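Local coordinates for protein Niban 2 (Homo sapiens, PDB 7CTP) that may suppress apoptosis and may promote the invasion of melanoma cells, at residues Arg213-Ser218 with Met241-Pro246; Arg305-Gln310 with Glu524-Phe529; Thr358-Val363 with Glu438-Ala443; Phe490-Leu495 with Thr543-Ile548. All blocks are in the same frame, centred on the assembly; numbering follows the deposited sequence.

In the fold
Following the chain from the N terminus, the long helix 10-48 is followed by the antiparallel sheet of the PH domain (strands 70-77 to 169-173), and all four contacts join helices, or a helix and a loop, later in the chain. Contact 1 closes first, over the 22 residues that separate its two segments, on helices 204-218 and 232-252. Contact 2 then opens on helix 260-337 and closes 214 residues later, at the loop before helix 532-555. Nested inside that span, contact 3 joins helix 342-378 to helix 422-455. Contact 4 opens on helix 464-511, within the same span, but closes beyond it on helix 532-555, so contacts 2 and 4 cross. Contacts 1 and 3 lie on opposite sides of the chain's centre.

Contact 1: residues Arg213-Ser218 with Met241-Pro246; sequences RMYRQS and MEELGP
R216 and E242 form a side-on, bidentate salt bridge between helices 204-218 and 232-252, successive helices of the chain that are tied here by polar side chains. R216 NE donates to E242 OE1 over 3.2 Å, and R216 NH1 to E242 OE2 over 3.0 Å. Both bonds are nearly straight, and guanidinium and carboxylate lie almost coplanar, 9° apart, which fixes the rotation of both groups. Beside this pair, the Y215 hydroxyl donates to E243. The R216 chain reaches its partner by bending at chi3 (85°), while E242 extends from its helix to present both oxygens.

In the next shell W225 makes a cation-pi contact with R216 and also touches E242, as does Y165, whereas I23 of helix 10-48 packs on Y215 and E243. The salt bridge is thus flanked by W225 and Y165, and the tyrosine bond by helix 10-48. The tyrosine bond is short, with Y215 OH 2.5 Å from E243 OE1, whose syn lone pair receives it near the plane of the ring.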
loop_
_atom_site.group_PDB
_atom_site.type_symbol
_atom_site.label_atom_id
_atom_site.label_comp_id
_atom_site.label_asym_id
_atom_site.label_seq_id
_atom_site.Cartn_x
_atom_site.Cartn_y
_atom_site.Cartn_z
ATOM N N ARG A 213 -4.247 -10.623 7.929
ATOM C CA ARG A 213 -3.318 -11.726 7.721
ATOM C C ARG A 213 -3.760 -12.964 8.491
ATOM O O ARG A 213 -3.717 -14.080 7.957
ATOM C CB ARG A 213 -1.904 -11.312 8.128
ATOM C CG ARG A 213 -0.870 -12.424 7.926
ATOM C CD ARG A 213 0.536 -11.967 8.300
ATOM N NE ARG A 213 0.574 -11.294 9.599
ATOM C CZ ARG A 213 0.529 -11.909 10.778
ATOM N NH1 ARG A 213 0.443 -13.229 10.844
ATOM N NH2 ARG A 213 0.577 -11.192 11.895
ATOM N N MET A 214 -4.213 -12.785 9.741
ATOM C CA MET A 214 -4.634 -13.935 10.542
ATOM C C MET A 214 -5.883 -14.588 9.983
ATOM O O MET A 214 -6.018 -15.817 10.034
ATOM C CB MET A 214 -4.877 -13.546 12.005
ATOM C CG MET A 214 -3.769 -12.799 12.702
ATOM S SD MET A 214 -2.309 -13.799 13.007
ATOM C CE MET A 214 -2.953 -15.461 12.946
ATOM N N TYR A 215 -6.828 -13.783 9.491
ATOM C CA TYR A 215 -7.994 -14.350 8.827
ATOM C C TYR A 215 -7.581 -15.170 7.609
ATOM O O TYR A 215 -8.031 -16.309 7.431
ATOM C CB TYR A 215 -8.984 -13.251 8.425
ATOM C CG TYR A 215 -10.183 -13.800 7.667
ATOM C CD1 TYR A 215 -10.127 -14.014 6.292
ATOM C CD2 TYR A 215 -11.350 -14.147 8.331
ATOM C CE1 TYR A 215 -11.193 -14.540 5.603
ATOM C CE2 TYR A 215 -12.437 -14.674 7.634
ATOM C CZ TYR A 215 -12.344 -14.875 6.278
ATOM O OH TYR A 215 -13.418 -15.402 5.578
ATOM N N ARG A 216 -6.724 -14.602 6.756
ATOM C CA ARG A 216 -6.287 -15.322 5.565
ATOM C C ARG A 216 -5.535 -16.599 5.937
ATOM O O ARG A 216 -5.742 -17.648 5.316
ATOM C CB ARG A 216 -5.452 -14.398 4.673
ATOM C CG ARG A 216 -6.328 -13.341 3.971
ATOM C CD ARG A 216 -5.622 -12.513 2.900
ATOM N NE ARG A 216 -5.608 -13.153 1.578
ATOM C CZ ARG A 216 -4.504 -13.649 1.031
ATOM N NH1 ARG A 216 -4.535 -14.212 -0.166
ATOM N NH2 ARG A 216 -3.358 -13.562 1.694
ATOM N N GLN A 217 -4.701 -16.542 6.981
ATOM C CA GLN A 217 -4.011 -17.743 7.451
ATOM C C GLN A 217 -4.999 -18.815 7.894
ATOM O O GLN A 217 -4.744 -20.009 7.719
ATOM C CB GLN A 217 -3.059 -17.385 8.593
ATOM C CG GLN A 217 -1.745 -16.800 8.128
ATOM C CD GLN A 217 -0.853 -16.351 9.267
ATOM O OE1 GLN A 217 0.030 -15.521 9.072
ATOM N NE2 GLN A 217 -1.090 -16.881 10.466
ATOM N N SER A 218 -6.130 -18.413 8.476
ATOM C CA SER A 218 -7.133 -19.380 8.913
ATOM C C SER A 218 -7.824 -20.052 7.735
ATOM O O SER A 218 -8.439 -21.111 7.908
ATOM C CB SER A 218 -8.152 -18.696 9.824
ATOM O OG SER A 218 -9.193 -18.101 9.065
ATOM N N MET A 241 -14.481 -10.455 -1.822
ATOM C CA MET A 241 -14.544 -10.843 -3.235
ATOM C C MET A 241 -13.616 -12.012 -3.538
ATOM O O MET A 241 -13.965 -12.900 -4.327
ATOM C CB MET A 241 -14.200 -9.664 -4.144
ATOM C CG MET A 241 -15.198 -8.502 -4.108
ATOM S SD MET A 241 -16.884 -8.950 -4.580
ATOM C CE MET A 241 -16.662 -9.325 -6.326
ATOM N N GLU A 242 -12.427 -12.024 -2.932
ATOM C CA GLU A 242 -11.514 -13.145 -3.145
ATOM C C GLU A 242 -12.160 -14.454 -2.717
ATOM O O GLU A 242 -12.044 -15.476 -3.404
ATOM C CB GLU A 242 -10.209 -12.912 -2.385
ATOM C CG GLU A 242 -9.259 -14.116 -2.371
ATOM C CD GLU A 242 -8.021 -13.881 -1.512
ATOM O OE1 GLU A 242 -8.147 -13.440 -0.350
ATOM O OE2 GLU A 242 -6.910 -14.137 -2.019
ATOM N N GLU A 243 -12.879 -14.431 -1.604
ATOM C CA GLU A 243 -13.463 -15.651 -1.073
ATOM C C GLU A 243 -14.710 -16.063 -1.847
ATOM O O GLU A 243 -14.896 -17.251 -2.146
ATOM C CB GLU A 243 -13.777 -15.461 0.410
ATOM C CG GLU A 243 -14.192 -16.734 1.119
ATOM C CD GLU A 243 -14.086 -16.638 2.624
ATOM O OE1 GLU A 243 -13.196 -15.916 3.130
ATOM O OE2 GLU A 243 -14.901 -17.297 3.304
ATOM N N LEU A 244 -15.569 -15.103 -2.192
ATOM C CA LEU A 244 -16.860 -15.423 -2.795
ATOM C C LEU A 244 -16.819 -15.536 -4.309
ATOM O O LEU A 244 -17.683 -16.204 -4.886
ATOM C CB LEU A 244 -17.899 -14.365 -2.420
ATOM C CG LEU A 244 -18.254 -14.266 -0.945
ATOM C CD1 LEU A 244 -19.518 -13.441 -0.760
ATOM C CD2 LEU A 244 -18.428 -15.665 -0.348
ATOM N N GLY A 245 -15.849 -14.888 -4.960
ATOM C CA GLY A 245 -15.743 -14.865 -6.406
ATOM C C GLY A 245 -15.812 -16.217 -7.096
ATOM O O GLY A 245 -16.603 -16.413 -8.030
ATOM N N PRO A 246 -14.977 -17.175 -6.667
ATOM C CA PRO A 246 -14.961 -18.479 -7.351
ATOM C C PRO A 246 -16.313 -19.165 -7.430
ATOM O O PRO A 246 -16.714 -19.604 -8.516
ATOM C CB PRO A 246 -13.963 -19.287 -6.513
ATOM C CG PRO A 246 -13.014 -18.273 -6.022
ATOM C CD PRO A 246 -13.870 -17.069 -5.697
#

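Contact 2: residues Arg305-Gln310 with Glu524-Phe529; sequences RTDMDQ and EDFARF
The F526 ring meets helix 260-337 with its outer rim. At one edge, close to the ring plane, lies the D307 carboxylate, OD2 being 3.8 Å from F526 CE1, and the ring and carboxylate planes are turned 54° against each other. Farther round the rim the backbone carbonyl of Q310 approaches obliquely, its O 3.8 Å from F526 CE2. In the same loop, R528 CB lies 4.0 Å above one face of the F529 ring, toward its rim. Carbon contacts fill in round F526: the CB atoms of Q310 and D307 stand 4.0 Å and 4.1 Å from F526 CZ. F523 of the same loop meets F526 edge-to-face.

The ring is aimed at the helix by a chi1 of -66°, which sets CG anti to the carbonyl carbon. The carboxylate at the ring's hydrogen-bearing edge is probably a weakly favourable neighbour at this distance. An alanine in place of F526 would take away the ring and would probably open a gap beside D307 and Q310, with F523 left without its aromatic mate.

Past F526, a backbone bond from F529 N to F526 O (2.9 Å) turns the loop back, and the F529 side chain packs on V303, I304 and I311 while the F529 backbone O accepts a hydrogen bond from K315 NZ. Together these contacts dock a loop with a 3-10 turn, through F526 and F529, on the kinked part of a long helix.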
loop_
_atom_site.group_PDB
_atom_site.type_symbol
_atom_site.label_atom_id
_atom_site.label_comp_id
_atom_site.label_asym_id
_atom_site.label_seq_id
_atom_site.Cartn_x
_atom_site.Cartn_y
_atom_site.Cartn_z
ATOM N N ARG A 305 -1.292 0.340 31.252
ATOM C CA ARG A 305 -0.339 1.206 31.938
ATOM C C ARG A 305 -0.089 0.717 33.357
ATOM O O ARG A 305 1.057 0.698 33.821
ATOM C CB ARG A 305 -0.853 2.649 31.944
ATOM C CG ARG A 305 0.237 3.707 32.000
ATOM C CD ARG A 305 -0.377 5.110 32.059
ATOM N NE ARG A 305 -1.197 5.436 30.890
ATOM C CZ ARG A 305 -0.711 5.807 29.708
ATOM N NH1 ARG A 305 -1.535 6.109 28.715
ATOM N NH2 ARG A 305 0.603 5.880 29.515
ATOM N N THR A 306 -1.151 0.304 34.049
ATOM C CA THR A 306 -1.025 -0.163 35.427
ATOM C C THR A 306 -0.313 -1.511 35.503
ATOM O O THR A 306 0.562 -1.721 36.356
ATOM C CB THR A 306 -2.409 -0.265 36.065
ATOM O OG1 THR A 306 -3.034 1.024 36.043
ATOM C CG2 THR A 306 -2.305 -0.750 37.503
ATOM N N ASP A 307 -0.684 -2.443 34.627
ATOM C CA ASP A 307 -0.262 -3.832 34.736
ATOM C C ASP A 307 0.855 -4.200 33.771
ATOM O O ASP A 307 1.158 -5.387 33.631
ATOM C CB ASP A 307 -1.454 -4.765 34.515
ATOM C CG ASP A 307 -2.447 -4.723 35.661
ATOM O OD1 ASP A 307 -2.045 -4.334 36.781
ATOM O OD2 ASP A 307 -3.627 -5.071 35.438
ATOM N N MET A 308 1.477 -3.206 33.130
ATOM C CA MET A 308 2.513 -3.405 32.122
ATOM C C MET A 308 3.509 -4.506 32.472
ATOM O O MET A 308 3.714 -5.447 31.697
ATOM C CB MET A 308 3.243 -2.078 31.901
ATOM C CG MET A 308 4.423 -2.163 30.955
ATOM S SD MET A 308 3.917 -2.565 29.271
ATOM C CE MET A 308 3.108 -1.035 28.790
ATOM N N ASP A 309 4.136 -4.410 33.646
ATOM C CA ASP A 309 5.183 -5.367 33.995
ATOM C C ASP A 309 4.630 -6.780 34.145
ATOM O O ASP A 309 5.304 -7.757 33.796
ATOM C CB ASP A 309 5.887 -4.927 35.278
ATOM C CG ASP A 309 6.688 -3.659 35.094
ATOM O OD1 ASP A 309 6.965 -3.292 33.932
ATOM O OD2 ASP A 309 7.047 -3.034 36.113
ATOM N N GLN A 310 3.409 -6.911 34.661
ATOM C CA GLN A 310 2.812 -8.230 34.835
ATOM C C GLN A 310 2.391 -8.824 33.493
ATOM O O GLN A 310 2.475 -10.043 33.288
ATOM C CB GLN A 310 1.622 -8.138 35.789
ATOM C CG GLN A 310 2.002 -7.822 37.246
ATOM C CD GLN A 310 2.760 -6.503 37.406
ATOM O OE1 GLN A 310 2.288 -5.436 36.996
ATOM N NE2 GLN A 310 3.954 -6.576 37.996
ATOM N N GLU A 524 -6.974 -14.346 32.510
ATOM C CA GLU A 524 -8.141 -13.928 31.733
ATOM C C GLU A 524 -8.228 -12.411 31.598
ATOM O O GLU A 524 -8.643 -11.901 30.550
ATOM C CB GLU A 524 -9.416 -14.498 32.359
ATOM C CG GLU A 524 -10.715 -13.968 31.765
ATOM C CD GLU A 524 -11.883 -14.087 32.728
ATOM O OE1 GLU A 524 -12.804 -13.240 32.664
ATOM O OE2 GLU A 524 -11.873 -15.030 33.554
ATOM N N ASP A 525 -7.835 -11.670 32.635
ATOM C CA ASP A 525 -7.847 -10.212 32.540
ATOM C C ASP A 525 -6.815 -9.665 31.559
ATOM O O ASP A 525 -6.874 -8.474 31.231
ATOM C CB ASP A 525 -7.612 -9.586 33.916
ATOM C CG ASP A 525 -8.784 -9.787 34.863
ATOM O OD1 ASP A 525 -9.712 -10.557 34.524
ATOM O OD2 ASP A 525 -8.768 -9.170 35.952
ATOM N N PHE A 526 -5.880 -10.495 31.090
ATOM C CA PHE A 526 -4.872 -10.095 30.118
ATOM C C PHE A 526 -5.152 -10.621 28.721
ATOM O O PHE A 526 -4.320 -10.417 27.829
ATOM C CB PHE A 526 -3.472 -10.586 30.531
ATOM C CG PHE A 526 -2.939 -9.955 31.793
ATOM C CD1 PHE A 526 -3.568 -8.870 32.380
ATOM C CD2 PHE A 526 -1.800 -10.464 32.390
ATOM C CE1 PHE A 526 -3.070 -8.313 33.548
ATOM C CE2 PHE A 526 -1.297 -9.911 33.551
ATOM C CZ PHE A 526 -1.932 -8.833 34.132
ATOM N N ALA A 527 -6.281 -11.295 28.508
ATOM C CA ALA A 527 -6.510 -11.986 27.240
ATOM C C ALA A 527 -6.704 -11.016 26.080
ATOM O O ALA A 527 -6.513 -11.403 24.921
ATOM C CB ALA A 527 -7.711 -12.923 27.353
ATOM N N ARG A 528 -7.105 -9.767 26.356
ATOM C CA ARG A 528 -7.186 -8.782 25.278
ATOM C C ARG A 528 -5.809 -8.316 24.830
ATOM O O ARG A 528 -5.688 -7.720 23.754
ATOM C CB ARG A 528 -8.004 -7.556 25.698
ATOM C CG ARG A 528 -9.495 -7.796 25.902
ATOM C CD ARG A 528 -10.179 -8.400 24.674
ATOM N NE ARG A 528 -10.186 -7.557 23.472
ATOM C CZ ARG A 528 -11.145 -6.678 23.171
ATOM N NH1 ARG A 528 -12.167 -6.495 24.004
ATOM N NH2 ARG A 528 -11.085 -5.977 22.036
ATOM N N PHE A 529 -4.767 -8.574 25.623
ATOM C CA PHE A 529 -3.437 -8.057 25.322
ATOM C C PHE A 529 -2.443 -9.138 24.953
ATOM O O PHE A 529 -1.352 -8.808 24.479
ATOM C CB PHE A 529 -2.882 -7.278 26.518
ATOM C CG PHE A 529 -3.891 -6.373 27.133
ATOM C CD1 PHE A 529 -4.539 -5.421 26.359
ATOM C CD2 PHE A 529 -4.241 -6.513 28.462
ATOM C CE1 PHE A 529 -5.512 -4.605 26.914
ATOM C CE2 PHE A 529 -5.210 -5.689 29.032
ATOM C CZ PHE A 529 -5.844 -4.739 28.258
#

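Contact 3: residues Thr358-Val363 with Glu438-Ala443; sequences TEVRDV and EQMDNA
M440 of helix 422-455 reaches across to V360 and V363 of helix 342-378, and these three apolar side chains make the close part of the contact. The methionine leaves its backbone with CG anti to N (chi1 177°), then bends at chi2 and again at chi3, which lays its terminal methyl against helix 342-378, beside V360 O and V363. That methyl, CE, ends 3.6 Å from V363 CG1 and 3.5 Å from the backbone O of V360. Nearer the root of the side chain, M440 CB lies 3.8 Å from V360 CG1, and the two side chains lie alongside, pointing opposite ways. L394, A395 and F364 also pack on M440, while C404 and Y479 touch V360.

The other side of helix 342-378 is different. R361 and D362 point away from helix 422-455; D362 is exposed, and R361 makes its salt bridge to D480 of helix 464-511 instead. An alanine at M440 would keep CB beside V360 CG1 but lose CG, SD and CE, and would probably open a gap beside V363 and the V360 carbonyl. Between these two segments the fit rests on van der Waals contact of the bent methionine, with no directional bond.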
loop_
_atom_site.group_PDB
_atom_site.type_symbol
_atom_site.label_atom_id
_atom_site.label_comp_id
_atom_site.label_asym_id
_atom_site.label_seq_id
_atom_site.Cartn_x
_atom_site.Cartn_y
_atom_site.Cartn_z
ATOM N N THR A 358 18.968 7.022 -4.309
ATOM C CA THR A 358 20.013 7.870 -4.876
ATOM C C THR A 358 19.460 8.798 -5.955
ATOM O O THR A 358 19.846 9.972 -6.031
ATOM C CB THR A 358 21.145 7.003 -5.421
ATOM O OG1 THR A 358 21.768 6.315 -4.331
ATOM C CG2 THR A 358 22.185 7.863 -6.137
ATOM N N GLU A 359 18.534 8.302 -6.783
ATOM C CA GLU A 359 17.920 9.155 -7.796
ATOM C C GLU A 359 17.108 10.282 -7.160
ATOM O O GLU A 359 17.127 11.415 -7.651
ATOM C CB GLU A 359 17.057 8.317 -8.741
ATOM C CG GLU A 359 16.394 9.110 -9.879
ATOM C CD GLU A 359 17.375 9.576 -10.962
ATOM O OE1 GLU A 359 16.946 10.354 -11.837
ATOM O OE2 GLU A 359 18.553 9.164 -10.944
ATOM N N VAL A 360 16.399 9.998 -6.059
ATOM C CA VAL A 360 15.714 11.063 -5.327
ATOM C C VAL A 360 16.710 12.143 -4.913
ATOM O O VAL A 360 16.460 13.343 -5.074
ATOM C CB VAL A 360 14.982 10.489 -4.103
ATOM C CG1 VAL A 360 14.524 11.631 -3.181
ATOM C CG2 VAL A 360 13.802 9.637 -4.562
ATOM N N ARG A 361 17.855 11.722 -4.379
ATOM C CA ARG A 361 18.903 12.654 -3.979
ATOM C C ARG A 361 19.366 13.493 -5.165
ATOM O O ARG A 361 19.504 14.718 -5.063
ATOM C CB ARG A 361 20.069 11.871 -3.375
ATOM C CG ARG A 361 21.114 12.698 -2.608
ATOM C CD ARG A 361 22.386 11.877 -2.429
ATOM N NE ARG A 361 23.261 12.382 -1.373
ATOM C CZ ARG A 361 24.205 13.300 -1.558
ATOM N NH1 ARG A 361 24.387 13.826 -2.761
ATOM N NH2 ARG A 361 24.966 13.690 -0.541
ATOM N N ASP A 362 19.587 12.845 -6.309
ATOM C CA ASP A 362 20.079 13.562 -7.480
ATOM C C ASP A 362 19.041 14.546 -8.001
ATOM O O ASP A 362 19.384 15.661 -8.408
ATOM C CB ASP A 362 20.480 12.565 -8.568
ATOM C CG ASP A 362 21.656 11.697 -8.159
ATOM O OD1 ASP A 362 22.276 11.985 -7.107
ATOM O OD2 ASP A 362 21.965 10.726 -8.885
ATOM N N VAL A 363 17.763 14.155 -7.994
ATOM C CA VAL A 363 16.716 15.060 -8.452
ATOM C C VAL A 363 16.592 16.247 -7.506
ATOM O O VAL A 363 16.410 17.394 -7.937
ATOM C CB VAL A 363 15.383 14.299 -8.592
ATOM C CG1 VAL A 363 14.224 15.274 -8.742
ATOM C CG2 VAL A 363 15.433 13.364 -9.808
ATOM N N GLU A 438 8.040 10.079 0.359
ATOM C CA GLU A 438 8.163 10.635 1.704
ATOM C C GLU A 438 9.520 11.297 1.895
ATOM O O GLU A 438 9.610 12.422 2.398
ATOM C CB GLU A 438 7.948 9.530 2.741
ATOM C CG GLU A 438 6.518 9.015 2.777
ATOM C CD GLU A 438 6.369 7.715 3.552
ATOM O OE1 GLU A 438 5.221 7.384 3.914
ATOM O OE2 GLU A 438 7.385 7.024 3.786
ATOM N N GLN A 439 10.591 10.616 1.491
ATOM C CA GLN A 439 11.925 11.161 1.745
ATOM C C GLN A 439 12.192 12.395 0.893
ATOM O O GLN A 439 12.890 13.320 1.334
ATOM C CB GLN A 439 12.986 10.094 1.521
ATOM C CG GLN A 439 12.961 8.996 2.576
ATOM C CD GLN A 439 12.804 9.545 3.988
ATOM O OE1 GLN A 439 13.641 10.311 4.464
ATOM N NE2 GLN A 439 11.729 9.152 4.663
ATOM N N MET A 440 11.635 12.445 -0.320
ATOM C CA MET A 440 11.748 13.664 -1.115
ATOM C C MET A 440 10.983 14.812 -0.467
ATOM O O MET A 440 11.493 15.937 -0.382
ATOM C CB MET A 440 11.253 13.426 -2.538
ATOM C CG MET A 440 11.260 14.673 -3.413
ATOM S SD MET A 440 12.942 15.232 -3.775
ATOM C CE MET A 440 13.182 14.433 -5.353
ATOM N N ASP A 441 9.762 14.547 0.009
ATOM C CA ASP A 441 8.995 15.602 0.666
ATOM C C ASP A 441 9.709 16.089 1.917
ATOM O O ASP A 441 9.741 17.295 2.192
ATOM C CB ASP A 441 7.590 15.113 1.015
ATOM C CG ASP A 441 6.643 16.256 1.374
ATOM O OD1 ASP A 441 6.560 17.239 0.603
ATOM O OD2 ASP A 441 5.962 16.158 2.424
ATOM N N ASN A 442 10.294 15.170 2.680
ATOM C CA ASN A 442 11.030 15.587 3.871
ATOM C C ASN A 442 12.236 16.442 3.493
ATOM O O ASN A 442 12.562 17.409 4.190
ATOM C CB ASN A 442 11.472 14.373 4.682
ATOM C CG ASN A 442 10.295 13.590 5.260
ATOM O OD1 ASN A 442 9.144 14.039 5.205
ATOM N ND2 ASN A 442 10.581 12.421 5.815
ATOM N N ALA A 443 12.901 16.110 2.387
ATOM C CA ALA A 443 14.083 16.871 1.984
ATOM C C ALA A 443 13.714 18.300 1.609
ATOM O O ALA A 443 14.384 19.258 2.026
ATOM C CB ALA A 443 14.806 16.169 0.830
#

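Contact 4: residues Phe490-Leu495 with Thr543-Ile548; sequences FFREAL and TVMKDI
Segment 490-495 of helix 464-511 and segment 543-548 of helix 532-555 run roughly antiparallel, their axes 10.8 Å apart at closest approach and at 139° to each other, with the CA atoms of R492 and I548 coming within 6.6 Å. L495 and I548 make the apolar part of the contact. I548 points its CD1 at L495 CB (3.8 Å), while its other branch, CG2, sits 3.9 Å from L495 CD1, so that both arms of the isoleucine are occupied as the two residues pass in opposing directions. The same CG2 also approaches the backbone of R492.

At the edge of the contact, R492, partly exposed, stretches out from CG to NE, and the buried M545, bent at chi2, brings its methyl against it. M545 CE is 3.2 Å from R492 NE and 3.5 Å from R492 NH1, lying oblique to the guanidinium plane. Around this, L496 and S499 of helix 464-511 flank I548. The contact thus grades from a purely apolar core to an arginine whose guanidinium meets, in this pair of segments, a methyl and no counter-charge, so the pairing here rests on van der Waals contact rather than on charge.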
loop_
_atom_site.group_PDB
_atom_site.type_symbol
_atom_site.label_atom_id
_atom_site.label_comp_id
_atom_site.label_asym_id
_atom_site.label_seq_id
_atom_site.Cartn_x
_atom_site.Cartn_y
_atom_site.Cartn_z
ATOM N N PHE A 490 13.249 -1.010 5.810
ATOM C CA PHE A 490 12.469 -1.555 4.707
ATOM C C PHE A 490 12.958 -2.946 4.327
ATOM O O PHE A 490 12.156 -3.864 4.118
ATOM C CB PHE A 490 12.544 -0.597 3.520
ATOM C CG PHE A 490 11.934 -1.125 2.251
ATOM C CD1 PHE A 490 10.565 -1.335 2.149
ATOM C CD2 PHE A 490 12.731 -1.400 1.155
ATOM C CE1 PHE A 490 10.012 -1.816 0.966
ATOM C CE2 PHE A 490 12.183 -1.876 -0.025
ATOM C CZ PHE A 490 10.819 -2.085 -0.114
ATOM N N PHE A 491 14.281 -3.127 4.252
ATOM C CA PHE A 491 14.830 -4.433 3.898
ATOM C C PHE A 491 14.525 -5.467 4.974
ATOM O O PHE A 491 14.214 -6.621 4.663
ATOM C CB PHE A 491 16.341 -4.344 3.677
ATOM C CG PHE A 491 16.749 -3.405 2.578
ATOM C CD1 PHE A 491 15.948 -3.203 1.468
ATOM C CD2 PHE A 491 17.948 -2.719 2.666
ATOM C CE1 PHE A 491 16.343 -2.329 0.463
ATOM C CE2 PHE A 491 18.344 -1.855 1.674
ATOM C CZ PHE A 491 17.549 -1.656 0.569
ATOM N N ARG A 492 14.641 -5.069 6.247
ATOM C CA ARG A 492 14.327 -5.965 7.355
ATOM C C ARG A 492 12.862 -6.373 7.317
ATOM O O ARG A 492 12.534 -7.561 7.423
ATOM C CB ARG A 492 14.679 -5.273 8.677
ATOM C CG ARG A 492 14.064 -5.866 9.949
ATOM C CD ARG A 492 13.923 -4.764 11.006
ATOM N NE ARG A 492 13.523 -5.260 12.319
ATOM C CZ ARG A 492 12.265 -5.480 12.696
ATOM N NH1 ARG A 492 12.005 -5.927 13.918
ATOM N NH2 ARG A 492 11.267 -5.256 11.851
ATOM N N GLU A 493 11.972 -5.391 7.149
ATOM C CA GLU A 493 10.540 -5.658 7.058
ATOM C C GLU A 493 10.228 -6.606 5.908
ATOM O O GLU A 493 9.475 -7.571 6.080
ATOM C CB GLU A 493 9.769 -4.345 6.897
ATOM C CG GLU A 493 8.296 -4.552 6.552
ATOM C CD GLU A 493 7.528 -3.269 6.259
ATOM O OE1 GLU A 493 6.698 -2.878 7.113
ATOM O OE2 GLU A 493 7.724 -2.675 5.170
ATOM N N ALA A 494 10.826 -6.368 4.734
ATOM C CA ALA A 494 10.528 -7.182 3.559
ATOM C C ALA A 494 11.016 -8.614 3.738
ATOM O O ALA A 494 10.325 -9.568 3.363
ATOM C CB ALA A 494 11.142 -6.557 2.311
ATOM N N LEU A 495 12.218 -8.785 4.298
ATOM C CA LEU A 495 12.729 -10.129 4.538
ATOM C C LEU A 495 11.852 -10.884 5.528
ATOM O O LEU A 495 11.617 -12.086 5.365
ATOM C CB LEU A 495 14.164 -10.062 5.047
ATOM C CG LEU A 495 15.215 -9.668 4.013
ATOM C CD1 LEU A 495 16.567 -9.549 4.692
ATOM C CD2 LEU A 495 15.256 -10.722 2.943
ATOM N N THR A 543 13.441 -16.560 15.466
ATOM C CA THR A 543 14.349 -17.555 14.900
ATOM C C THR A 543 15.004 -17.080 13.606
ATOM O O THR A 543 16.085 -17.564 13.251
ATOM C CB THR A 543 13.616 -18.873 14.650
ATOM O OG1 THR A 543 12.698 -18.711 13.559
ATOM C CG2 THR A 543 12.869 -19.309 15.880
ATOM N N VAL A 544 14.381 -16.153 12.874
ATOM C CA VAL A 544 15.032 -15.597 11.689
ATOM C C VAL A 544 15.732 -14.277 11.959
ATOM O O VAL A 544 16.479 -13.799 11.090
ATOM C CB VAL A 544 14.045 -15.392 10.522
ATOM C CG1 VAL A 544 13.593 -16.703 9.973
ATOM C CG2 VAL A 544 12.866 -14.531 10.954
ATOM N N MET A 545 15.527 -13.680 13.136
ATOM C CA MET A 545 15.984 -12.314 13.369
ATOM C C MET A 545 17.498 -12.194 13.255
ATOM O O MET A 545 18.006 -11.228 12.674
ATOM C CB MET A 545 15.504 -11.839 14.736
ATOM C CG MET A 545 15.228 -10.351 14.795
ATOM S SD MET A 545 14.174 -9.794 13.449
ATOM C CE MET A 545 14.692 -8.095 13.337
ATOM N N LYS A 546 18.237 -13.164 13.802
ATOM C CA LYS A 546 19.696 -13.107 13.733
ATOM C C LYS A 546 20.174 -13.129 12.286
ATOM O O LYS A 546 20.934 -12.251 11.860
ATOM C CB LYS A 546 20.319 -14.261 14.521
ATOM C CG LYS A 546 21.848 -14.335 14.417
ATOM C CD LYS A 546 22.411 -15.363 15.387
ATOM C CE LYS A 546 23.823 -15.794 15.006
ATOM N NZ LYS A 546 23.882 -17.184 14.464
ATOM N N ASP A 547 19.705 -14.111 11.508
ATOM C CA ASP A 547 20.102 -14.211 10.106
ATOM C C ASP A 547 19.741 -12.950 9.327
ATOM O O ASP A 547 20.530 -12.477 8.502
ATOM C CB ASP A 547 19.466 -15.444 9.464
ATOM C CG ASP A 547 20.081 -16.742 9.954
ATOM O OD1 ASP A 547 21.328 -16.816 10.038
ATOM O OD2 ASP A 547 19.320 -17.688 10.263
ATOM N N ILE A 548 18.565 -12.374 9.591
ATOM C CA ILE A 548 18.131 -11.195 8.843
ATOM C C ILE A 548 18.945 -9.972 9.233
ATOM O O ILE A 548 19.430 -9.231 8.370
ATOM C CB ILE A 548 16.627 -10.948 9.048
ATOM C CG1 ILE A 548 15.825 -11.997 8.284
ATOM C CG2 ILE A 548 16.254 -9.531 8.603
ATOM C CD1 ILE A 548 14.350 -11.848 8.436
#